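Local coordinates for carbon monoxide oxidation system transcription regulator CooA-1 (Carboxydothermus hydrogenoformans, PDB 6CPB), which senses carbon monoxide through its heme domain, the part present here, and probably acts as a DNA-binding regulator of transcription, at residues E16-L21 / F106-S110; R42-V48 / G72-H78; R52-A58 / A81-E87. One frame throughout, in Å; residues are numbered along the deposited sequence.

Contact 1: residues E16-L21 / F106-S110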
loop_
_atom_site.group_PDB
_atom_site.type_symbol
_atom_site.label_atom_id
_atom_site.label_comp_id
_atom_site.label_asym_id
_atom_site.label_seq_id
_atom_site.Cartn_x
_atom_site.Cartn_y
_atom_site.Cartn_z
ATOM N N GLU A 16 15.533 16.749 -14.490
ATOM C CA GLU A 16 15.854 15.364 -14.832
ATOM C C GLU A 16 14.614 14.525 -15.108
ATOM O O GLU A 16 14.706 13.516 -15.821
ATOM C CB GLU A 16 16.686 14.742 -13.713
ATOM C CG GLU A 16 17.032 13.259 -13.875
ATOM C CD GLU A 16 17.924 12.937 -15.078
ATOM O OE1 GLU A 16 18.542 13.844 -15.670
ATOM O OE2 GLU A 16 17.994 11.740 -15.426
ATOM N N TYR A 17 13.468 14.891 -14.524
ATOM C CA TYR A 17 12.213 14.173 -14.704
ATOM C C TYR A 17 11.307 14.814 -15.749
ATOM O O TYR A 17 10.194 14.322 -15.968
ATOM C CB TYR A 17 11.475 14.082 -13.363
ATOM C CG TYR A 17 12.153 13.161 -12.372
ATOM C CD1 TYR A 17 13.190 13.601 -11.566
ATOM C CD2 TYR A 17 11.719 11.854 -12.212
ATOM C CE1 TYR A 17 13.799 12.752 -10.653
ATOM C CE2 TYR A 17 12.309 11.013 -11.306
ATOM C CZ TYR A 17 13.343 11.462 -10.523
ATOM O OH TYR A 17 13.914 10.592 -9.615
ATOM N N SER A 18 11.738 15.912 -16.376
ATOM C CA SER A 18 10.834 16.665 -17.238
ATOM C C SER A 18 10.385 15.851 -18.444
ATOM O O SER A 18 9.259 16.027 -18.925
ATOM C CB SER A 18 11.470 17.987 -17.671
ATOM O OG SER A 18 12.674 17.768 -18.384
ATOM N N GLY A 19 11.234 14.946 -18.935
ATOM C CA GLY A 19 10.847 14.132 -20.076
ATOM C C GLY A 19 9.848 13.054 -19.705
ATOM O O GLY A 19 8.843 12.855 -20.390
ATOM N N VAL A 20 10.104 12.345 -18.606
ATOM C CA VAL A 20 9.198 11.265 -18.251
ATOM C C VAL A 20 7.842 11.816 -17.823
ATOM O O VAL A 20 6.806 11.194 -18.078
ATOM C CB VAL A 20 9.841 10.316 -17.222
ATOM C CG1 VAL A 20 10.049 10.998 -15.896
ATOM C CG2 VAL A 20 9.010 9.061 -17.068
ATOM N N LEU A 21 7.811 13.008 -17.221
ATOM C CA LEU A 21 6.534 13.593 -16.830
ATOM C C LEU A 21 5.689 13.972 -18.041
ATOM O O LEU A 21 4.455 14.011 -17.936
ATOM C CB LEU A 21 6.755 14.782 -15.902
ATOM C CG LEU A 21 7.299 14.390 -14.522
ATOM C CD1 LEU A 21 7.837 15.601 -13.778
ATOM C CD2 LEU A 21 6.242 13.668 -13.687
ATOM N N PHE A 106 12.725 5.012 -12.913
ATOM C CA PHE A 106 12.548 6.126 -11.979
ATOM C C PHE A 106 11.761 5.632 -10.771
ATOM O O PHE A 106 10.577 5.948 -10.607
ATOM C CB PHE A 106 11.794 7.279 -12.653
ATOM C CG PHE A 106 12.510 7.874 -13.824
ATOM C CD1 PHE A 106 13.557 8.747 -13.628
ATOM C CD2 PHE A 106 12.115 7.575 -15.119
ATOM C CE1 PHE A 106 14.218 9.307 -14.718
ATOM C CE2 PHE A 106 12.760 8.135 -16.199
ATOM C CZ PHE A 106 13.813 8.994 -15.990
ATOM N N PRO A 107 12.402 4.870 -9.882
ATOM C CA PRO A 107 11.661 4.250 -8.772
ATOM C C PRO A 107 11.160 5.219 -7.708
ATOM O O PRO A 107 10.349 4.807 -6.871
ATOM C CB PRO A 107 12.666 3.245 -8.188
ATOM C CG PRO A 107 13.956 3.628 -8.715
ATOM C CD PRO A 107 13.762 4.335 -9.995
ATOM N N ALA A 108 11.584 6.484 -7.703
ATOM C CA ALA A 108 11.077 7.419 -6.702
ATOM C C ALA A 108 9.549 7.446 -6.660
ATOM O O ALA A 108 8.952 7.525 -5.578
ATOM C CB ALA A 108 11.618 8.818 -6.971
ATOM N N PHE A 109 8.893 7.373 -7.821
ATOM C CA PHE A 109 7.437 7.413 -7.847
ATOM C C PHE A 109 6.849 6.289 -7.008
ATOM O O PHE A 109 5.804 6.455 -6.361
ATOM C CB PHE A 109 6.928 7.283 -9.285
ATOM C CG PHE A 109 7.294 8.441 -10.193
ATOM C CD1 PHE A 109 6.575 9.619 -10.167
ATOM C CD2 PHE A 109 8.318 8.325 -11.110
ATOM C CE1 PHE A 109 6.895 10.667 -11.013
ATOM C CE2 PHE A 109 8.651 9.369 -11.945
ATOM C CZ PHE A 109 7.934 10.537 -11.905
ATOM N N SER A 110 7.500 5.129 -7.018
ATOM C CA SER A 110 6.963 3.983 -6.307
ATOM C C SER A 110 7.136 4.109 -4.805
ATOM O O SER A 110 6.362 3.507 -4.054
ATOM C CB SER A 110 7.637 2.710 -6.797
ATOM O OG SER A 110 8.995 2.602 -6.353
HETATM O O HOH W 1 13.629 7.880 -9.499
#
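Y17 lays its ring against both F106 and F109, and this aromatic cluster shows how a short N-terminal segment can be held to the approach to a long helix almost entirely by side-chain shape. The tightest point is Y17 CE2 against F106 CD1, at 3.5 Å. The two rings slide past one another in opposite directions, their centroids 5.2 Å apart and their planes inclined by 49°, an oblique pairing, neither a stack nor edge-to-face. F109 is turned still further, at 80° to the Y17 ring, and meets it through CE2. From the same segment as Y17, V20 closes on F106. Its CG1 sits between the backbone N and the carbonyl carbon (chi1 67°) and makes a CH-pi contact over one F106 face, 4.2 Å from the ring centroid. L21 CD2 reaches the edge of the buried F109 ring at CZ, 4.0 Å away. V20 is buried too, and both it and F109 also pack on I102 of helix 96-105.

The outer side is looser and more polar. Exposed E16 barely takes part, its backbone O lying 4.4 Å from F106 CE1. The Y17 hydroxyl touches A108 CB, but its polar link to the second segment runs through a water, 2.7 Å from Y17 OH, that accepts from A108 N at 3.1 Å. That water lies in the plane of the tyrosine ring, at its edge. A little further along, P107 O takes both S110 N and S110 OG, and S110 OG also bonds to S110 OG of the second subunit. The arrangement is consistent with the CRP/FNR-type sensor domain; here the N-terminal segment packs beside the beginning of the long helix 108-135, whose S110 meets the second subunit.

Contact 2: residues R42-V48 / G72-H78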
loop_
_atom_site.group_PDB
_atom_site.type_symbol
_atom_site.label_atom_id
_atom_site.label_comp_id
_atom_site.label_asym_id
_atom_site.label_seq_id
_atom_site.Cartn_x
_atom_site.Cartn_y
_atom_site.Cartn_z
ATOM N N ARG A 42 -10.722 2.480 -16.467
ATOM C CA ARG A 42 -9.310 2.572 -16.792
ATOM C C ARG A 42 -8.474 2.410 -15.531
ATOM O O ARG A 42 -8.766 3.021 -14.494
ATOM C CB ARG A 42 -9.018 3.904 -17.478
ATOM C CG ARG A 42 -9.594 3.988 -18.889
ATOM C CD ARG A 42 -8.519 4.248 -19.918
ATOM N NE ARG A 42 -7.480 3.224 -19.872
ATOM C CZ ARG A 42 -6.370 3.247 -20.602
ATOM N NH1 ARG A 42 -5.486 2.268 -20.483
ATOM N NH2 ARG A 42 -6.141 4.245 -21.445
ATOM N N ASN A 43 -7.440 1.587 -15.633
ATOM C CA ASN A 43 -6.501 1.336 -14.544
ATOM C C ASN A 43 -5.356 2.330 -14.703
ATOM O O ASN A 43 -4.522 2.204 -15.607
ATOM C CB ASN A 43 -6.010 -0.106 -14.592
ATOM C CG ASN A 43 -5.287 -0.496 -13.336
ATOM O OD1 ASN A 43 -4.826 0.369 -12.596
ATOM N ND2 ASN A 43 -5.197 -1.795 -13.072
ATOM N N LEU A 44 -5.351 3.346 -13.853
ATOM C CA LEU A 44 -4.487 4.498 -14.007
ATOM C C LEU A 44 -3.783 4.801 -12.695
ATOM O O LEU A 44 -4.287 4.499 -11.608
ATOM C CB LEU A 44 -5.321 5.747 -14.362
ATOM C CG LEU A 44 -6.332 5.710 -15.493
ATOM C CD1 LEU A 44 -7.201 6.957 -15.362
ATOM C CD2 LEU A 44 -5.622 5.661 -16.835
ATOM N N VAL A 45 -2.627 5.443 -12.814
ATOM C CA VAL A 45 -1.892 6.010 -11.695
ATOM C C VAL A 45 -1.924 7.517 -11.857
ATOM O O VAL A 45 -1.717 8.022 -12.962
ATOM C CB VAL A 45 -0.448 5.480 -11.693
ATOM C CG1 VAL A 45 0.401 6.203 -10.679
ATOM C CG2 VAL A 45 -0.461 3.980 -11.440
ATOM N N PHE A 46 -2.209 8.231 -10.776
ATOM C CA PHE A 46 -2.252 9.683 -10.831
ATOM C C PHE A 46 -1.466 10.300 -9.691
ATOM O O PHE A 46 -1.444 9.781 -8.575
ATOM C CB PHE A 46 -3.685 10.230 -10.857
ATOM C CG PHE A 46 -4.417 10.090 -9.556
ATOM C CD1 PHE A 46 -5.118 8.936 -9.264
ATOM C CD2 PHE A 46 -4.392 11.117 -8.616
ATOM C CE1 PHE A 46 -5.791 8.811 -8.042
ATOM C CE2 PHE A 46 -5.047 10.998 -7.411
ATOM C CZ PHE A 46 -5.750 9.851 -7.121
ATOM N N LEU A 47 -0.840 11.428 -10.007
ATOM C CA LEU A 47 -0.007 12.209 -9.112
ATOM C C LEU A 47 -0.681 13.565 -8.906
ATOM O O LEU A 47 -1.072 14.208 -9.880
ATOM C CB LEU A 47 1.365 12.386 -9.801
ATOM C CG LEU A 47 2.436 13.250 -9.165
ATOM C CD1 LEU A 47 2.645 12.910 -7.686
ATOM C CD2 LEU A 47 3.725 13.064 -9.954
ATOM N N VAL A 48 -0.814 13.993 -7.651
ATOM C CA VAL A 48 -1.336 15.327 -7.359
ATOM C C VAL A 48 -0.223 16.339 -7.612
ATOM O O VAL A 48 0.757 16.406 -6.868
ATOM C CB VAL A 48 -1.867 15.434 -5.927
ATOM C CG1 VAL A 48 -2.469 16.813 -5.701
ATOM C CG2 VAL A 48 -2.903 14.361 -5.652
ATOM N N GLY A 72 2.150 16.269 -4.472
ATOM C CA GLY A 72 3.308 15.404 -4.409
ATOM C C GLY A 72 3.014 13.991 -3.975
ATOM O O GLY A 72 3.949 13.197 -3.868
ATOM N N ASP A 73 1.751 13.652 -3.734
ATOM C CA ASP A 73 1.345 12.284 -3.441
ATOM C C ASP A 73 0.734 11.621 -4.672
ATOM O O ASP A 73 0.122 12.274 -5.525
ATOM C CB ASP A 73 0.307 12.227 -2.311
ATOM C CG ASP A 73 0.895 12.456 -0.933
ATOM O OD1 ASP A 73 2.055 12.085 -0.682
ATOM O OD2 ASP A 73 0.144 12.968 -0.060
ATOM N N ILE A 74 0.892 10.300 -4.740
ATOM C CA ILE A 74 0.468 9.492 -5.879
ATOM C C ILE A 74 -0.481 8.391 -5.414
ATOM O O ILE A 74 -0.373 7.886 -4.295
ATOM C CB ILE A 74 1.736 8.920 -6.576
ATOM C CG1 ILE A 74 1.471 8.500 -8.024
ATOM C CG2 ILE A 74 2.341 7.784 -5.797
ATOM C CD1 ILE A 74 2.746 8.247 -8.806
ATOM N N PHE A 75 -1.416 8.019 -6.283
ATOM C CA PHE A 75 -2.390 6.964 -5.989
ATOM C C PHE A 75 -2.857 6.379 -7.327
ATOM O O PHE A 75 -2.220 6.598 -8.362
ATOM C CB PHE A 75 -3.480 7.509 -5.046
ATOM C CG PHE A 75 -4.460 6.465 -4.527
ATOM C CD1 PHE A 75 -4.034 5.240 -4.025
ATOM C CD2 PHE A 75 -5.816 6.729 -4.555
ATOM C CE1 PHE A 75 -4.952 4.299 -3.587
ATOM C CE2 PHE A 75 -6.729 5.804 -4.102
ATOM C CZ PHE A 75 -6.295 4.590 -3.609
ATOM N N CYS A 76 -3.945 5.609 -7.320
ATOM C CA CYS A 76 -4.331 4.878 -8.508
ATOM C C CYS A 76 -5.803 4.511 -8.427
ATOM O O CYS A 76 -6.411 4.501 -7.350
ATOM C CB CYS A 76 -3.488 3.615 -8.641
ATOM S SG CYS A 76 -3.499 2.589 -7.145
ATOM N N THR A 77 -6.363 4.203 -9.591
ATOM C CA THR A 77 -7.703 3.649 -9.669
ATOM C C THR A 77 -7.625 2.134 -9.468
ATOM O O THR A 77 -6.579 1.589 -9.104
ATOM C CB THR A 77 -8.364 4.033 -10.984
ATOM O OG1 THR A 77 -7.635 3.411 -12.046
ATOM C CG2 THR A 77 -8.403 5.537 -11.177
ATOM N N HIS A 78 -8.738 1.434 -9.677
ATOM C CA HIS A 78 -8.802 -0.010 -9.453
ATOM C C HIS A 78 -8.487 -0.379 -8.007
ATOM O O HIS A 78 -7.978 -1.463 -7.714
ATOM C CB HIS A 78 -7.923 -0.783 -10.436
ATOM C CG HIS A 78 -8.546 -0.957 -11.783
ATOM N ND1 HIS A 78 -8.568 -2.168 -12.436
ATOM C CD2 HIS A 78 -9.171 -0.076 -12.599
ATOM C CE1 HIS A 78 -9.179 -2.027 -13.597
ATOM N NE2 HIS A 78 -9.560 -0.769 -13.718
HETATM O O HOH W 2 -4.200 0.400 -9.985
#
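N43 packs flat on H78: its CB stands over the centre of the imidazole, 3.6 Å from the ring centroid, and its amide lies stacked at 15° to the ring. Beside this pair, T77 OG1 is gripped twice, giving its proton to R42 O at 2.7 Å and accepting from L44 N at 2.9 Å. A chi1 of 65° turns the hydroxyl toward segment 42-48, where it carries the pairing past the end of strand 74-76. A water donates to both N43 OD1 and T77 O.

Antiparallel backbone pairing holds these groups in place. F46 and F75 exchange two hydrogen bonds, while V48 N to D73 O, 2.9 Å, and G72 N to V48 O finish the far end. On one face V45 CG1 meets I74 CD1 at 3.6 Å; on the other F46 CZ touches the edge of the F75 ring.

H78 is an axial heme-iron ligand in heme-bound structures; no heme is bound to this chain in the model, and its NE2 bonds to E41 O. D73 holds K115 in a salt bridge and also bonds to E70 N. Strand 89-95 flanks the far side of strand 44-50, V45 and I74 pack on M113 of helix 108-135 and F99 of helix 96-105, and F75 reaches L117 and L120.

Contact 3: residues R52-A58 / A81-E87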
loop_
_atom_site.group_PDB
_atom_site.type_symbol
_atom_site.label_atom_id
_atom_site.label_comp_id
_atom_site.label_asym_id
_atom_site.label_seq_id
_atom_site.Cartn_x
_atom_site.Cartn_y
_atom_site.Cartn_z
ATOM N N ARG A 52 -5.198 19.197 -3.455
ATOM C CA ARG A 52 -5.358 18.293 -2.324
ATOM C C ARG A 52 -6.587 17.453 -2.615
ATOM O O ARG A 52 -7.605 17.997 -3.055
ATOM C CB ARG A 52 -5.551 19.110 -1.048
ATOM C CG ARG A 52 -5.600 18.285 0.219
ATOM C CD ARG A 52 -5.496 19.190 1.426
ATOM N NE ARG A 52 -6.697 20.003 1.539
ATOM C CZ ARG A 52 -7.497 20.062 2.600
ATOM N NH1 ARG A 52 -7.233 19.374 3.702
ATOM N NH2 ARG A 52 -8.564 20.839 2.549
ATOM N N VAL A 53 -6.495 16.141 -2.392
ATOM C CA VAL A 53 -7.612 15.252 -2.679
ATOM C C VAL A 53 -7.900 14.350 -1.487
ATOM O O VAL A 53 -7.022 14.044 -0.675
ATOM C CB VAL A 53 -7.412 14.413 -3.959
ATOM C CG1 VAL A 53 -7.115 15.304 -5.158
ATOM C CG2 VAL A 53 -6.328 13.403 -3.777
ATOM N N ARG A 54 -9.152 13.914 -1.410
ATOM C CA ARG A 54 -9.627 13.026 -0.366
ATOM C C ARG A 54 -9.955 11.683 -0.989
ATOM O O ARG A 54 -10.715 11.619 -1.956
ATOM C CB ARG A 54 -10.873 13.637 0.285
ATOM C CG ARG A 54 -11.380 12.889 1.501
ATOM C CD ARG A 54 -12.521 13.622 2.184
ATOM N NE ARG A 54 -13.724 13.680 1.354
ATOM C CZ ARG A 54 -14.773 12.867 1.468
ATOM N NH1 ARG A 54 -14.810 11.902 2.375
ATOM N NH2 ARG A 54 -15.812 13.030 0.664
ATOM N N VAL A 55 -9.418 10.623 -0.400
ATOM C CA VAL A 55 -9.725 9.251 -0.781
ATOM C C VAL A 55 -10.726 8.732 0.238
ATOM O O VAL A 55 -10.507 8.871 1.445
ATOM C CB VAL A 55 -8.458 8.380 -0.787
ATOM C CG1 VAL A 55 -8.784 6.978 -1.235
ATOM C CG2 VAL A 55 -7.390 8.991 -1.684
ATOM N N TYR A 56 -11.826 8.148 -0.232
ATOM C CA TYR A 56 -12.874 7.735 0.691
ATOM C C TYR A 56 -13.654 6.547 0.149
ATOM O O TYR A 56 -13.585 6.197 -1.038
ATOM C CB TYR A 56 -13.818 8.905 1.010
ATOM C CG TYR A 56 -14.644 9.430 -0.139
ATOM C CD1 TYR A 56 -14.114 10.341 -1.040
ATOM C CD2 TYR A 56 -15.962 9.051 -0.302
ATOM C CE1 TYR A 56 -14.869 10.848 -2.071
ATOM C CE2 TYR A 56 -16.736 9.560 -1.342
ATOM C CZ TYR A 56 -16.185 10.458 -2.222
ATOM O OH TYR A 56 -16.928 10.963 -3.274
ATOM N N LEU A 57 -14.390 5.912 1.060
ATOM C CA LEU A 57 -15.318 4.842 0.736
ATOM C C LEU A 57 -16.727 5.337 1.034
ATOM O O LEU A 57 -16.966 5.932 2.080
ATOM C CB LEU A 57 -15.004 3.598 1.587
ATOM C CG LEU A 57 -15.907 2.357 1.555
ATOM C CD1 LEU A 57 -15.154 1.138 2.048
ATOM C CD2 LEU A 57 -17.150 2.508 2.451
ATOM N N ALA A 58 -17.655 5.080 0.124
ATOM C CA ALA A 58 -19.067 5.337 0.338
ATOM C C ALA A 58 -19.816 4.085 -0.071
ATOM O O ALA A 58 -19.564 3.531 -1.145
ATOM C CB ALA A 58 -19.547 6.524 -0.493
ATOM N N ALA A 81 -12.027 2.738 -4.421
ATOM C CA ALA A 81 -12.130 3.983 -3.676
ATOM C C ALA A 81 -12.659 5.115 -4.546
ATOM O O ALA A 81 -12.501 5.121 -5.773
ATOM C CB ALA A 81 -10.764 4.381 -3.129
ATOM N N PHE A 82 -13.269 6.095 -3.875
ATOM C CA PHE A 82 -13.619 7.376 -4.456
ATOM C C PHE A 82 -12.512 8.371 -4.155
ATOM O O PHE A 82 -11.858 8.299 -3.114
ATOM C CB PHE A 82 -14.897 7.936 -3.802
ATOM C CG PHE A 82 -16.164 7.156 -4.081
ATOM C CD1 PHE A 82 -16.470 6.000 -3.386
ATOM C CD2 PHE A 82 -17.068 7.612 -5.022
ATOM C CE1 PHE A 82 -17.659 5.308 -3.649
ATOM C CE2 PHE A 82 -18.231 6.927 -5.288
ATOM C CZ PHE A 82 -18.532 5.783 -4.594
ATOM N N ILE A 83 -12.336 9.328 -5.059
ATOM C CA ILE A 83 -11.342 10.384 -4.899
ATOM C C ILE A 83 -11.998 11.708 -5.260
ATOM O O ILE A 83 -12.551 11.844 -6.355
ATOM C CB ILE A 83 -10.081 10.141 -5.749
ATOM C CG1 ILE A 83 -9.412 8.802 -5.369
ATOM C CG2 ILE A 83 -9.073 11.260 -5.518
ATOM C CD1 ILE A 83 -9.583 7.742 -6.364
ATOM N N GLN A 84 -11.924 12.678 -4.343
ATOM C CA GLN A 84 -12.565 13.982 -4.482
ATOM C C GLN A 84 -11.572 15.118 -4.247
ATOM O O GLN A 84 -10.751 15.062 -3.333
ATOM C CB GLN A 84 -13.714 14.098 -3.472
ATOM C CG GLN A 84 -14.390 15.461 -3.458
ATOM C CD GLN A 84 -15.457 15.540 -2.418
ATOM O OE1 GLN A 84 -15.231 15.181 -1.262
ATOM N NE2 GLN A 84 -16.637 15.991 -2.812
ATOM N N ALA A 85 -11.680 16.174 -5.048
ATOM C CA ALA A 85 -10.840 17.352 -4.845
ATOM C C ALA A 85 -11.310 18.142 -3.623
ATOM O O ALA A 85 -12.498 18.447 -3.487
ATOM C CB ALA A 85 -10.896 18.244 -6.079
ATOM N N MET A 86 -10.373 18.507 -2.755
ATOM C CA MET A 86 -10.678 19.312 -1.577
ATOM C C MET A 86 -10.445 20.794 -1.819
ATOM O O MET A 86 -10.859 21.633 -1.012
ATOM C CB MET A 86 -9.839 18.839 -0.390
ATOM C CG MET A 86 -10.127 17.404 -0.026
ATOM S SD MET A 86 -9.304 16.841 1.472
ATOM C CE MET A 86 -10.359 17.595 2.696
ATOM N N GLU A 87 -9.788 21.119 -2.919
ATOM C CA GLU A 87 -9.562 22.470 -3.408
ATOM C C GLU A 87 -9.272 22.307 -4.892
ATOM O O GLU A 87 -9.146 21.184 -5.386
ATOM C CB GLU A 87 -8.384 23.125 -2.699
ATOM C CG GLU A 87 -7.142 22.319 -2.796
ATOM C CD GLU A 87 -6.239 22.440 -1.600
ATOM O OE1 GLU A 87 -6.743 22.271 -0.467
ATOM O OE2 GLU A 87 -5.019 22.645 -1.810
HETATM O O HOH W 3 -8.765 23.188 0.898
#
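Backbone hydrogen bonds join R54 with Q84 and Y56 with F82 in reciprocal antiparallel pairs, and M86 N to R52 O, 2.8 Å, continues the pairing past Q84. Between them, V53 faces A85 and V55 faces I83 as non-hydrogen-bonded pairs.

Charged and polar side chains gather near one end and along the outer face. R52 NE forms a salt bridge with E87 OE1 at 3.0 Å, meeting the oxygen from above the carboxylate plane, and a water ties R52 NH2, E87 OE1 and M86 O together. R54 and Q84 run side by side in the same direction: R54 NH2 donates to Q84 OE1 at 2.9 Å, in the guanidinium plane but 36° out of the amide carbonyl plane. R54 NH1 turns instead to a salt bridge with E63.

The pairing belongs to the cupin-like beta roll of the cyclic nucleotide-binding domain family, which in this protein binds heme. Toward the roll's interior, V53 CB meets I83 CG2 at 3.9 Å, and both V55 and I83 pack on F75 of the other sheet.

Aromatic contacts centre on Y56. F82 CB presses over one face of its ring, only 3.2 Å from Y56 CZ, and R54 NH2 covers the opposite face. The Y56 and F82 rings are near parallel, at 17°, but slid so far that they barely overlap.

A thioether packs the arginines: M86, bent at chi3 (78°), sets CE over a face of the R52 guanidinium, 3.7 Å from R52 NH2, while its SD rests against R54 CB.

How the contacts relate
Contact 2 is the buried heart of the trio, about 5 Å from the centre of the chain, and it touches both of the others, which are only partly buried. Contacts 2 and 3 pair successive strands in crossing order, one in each sheet, and the sheets meet where F75 and F46 pack on V55 and I83. Contact 1 lies peripherally and closes a loop around both; through F109 it reaches I74 and L47 of contact 2, whereas contact 3 sits beyond the chain's centre, its nearest atoms about 14 Å off. Chemistry follows place: aromatic packing between an N-terminal turn and the lead-in to the long helix in contact 1, backbone pairing beside the heme-ligand histidine in contact 2, and strand pairing dressed with arginine partners in contact 3.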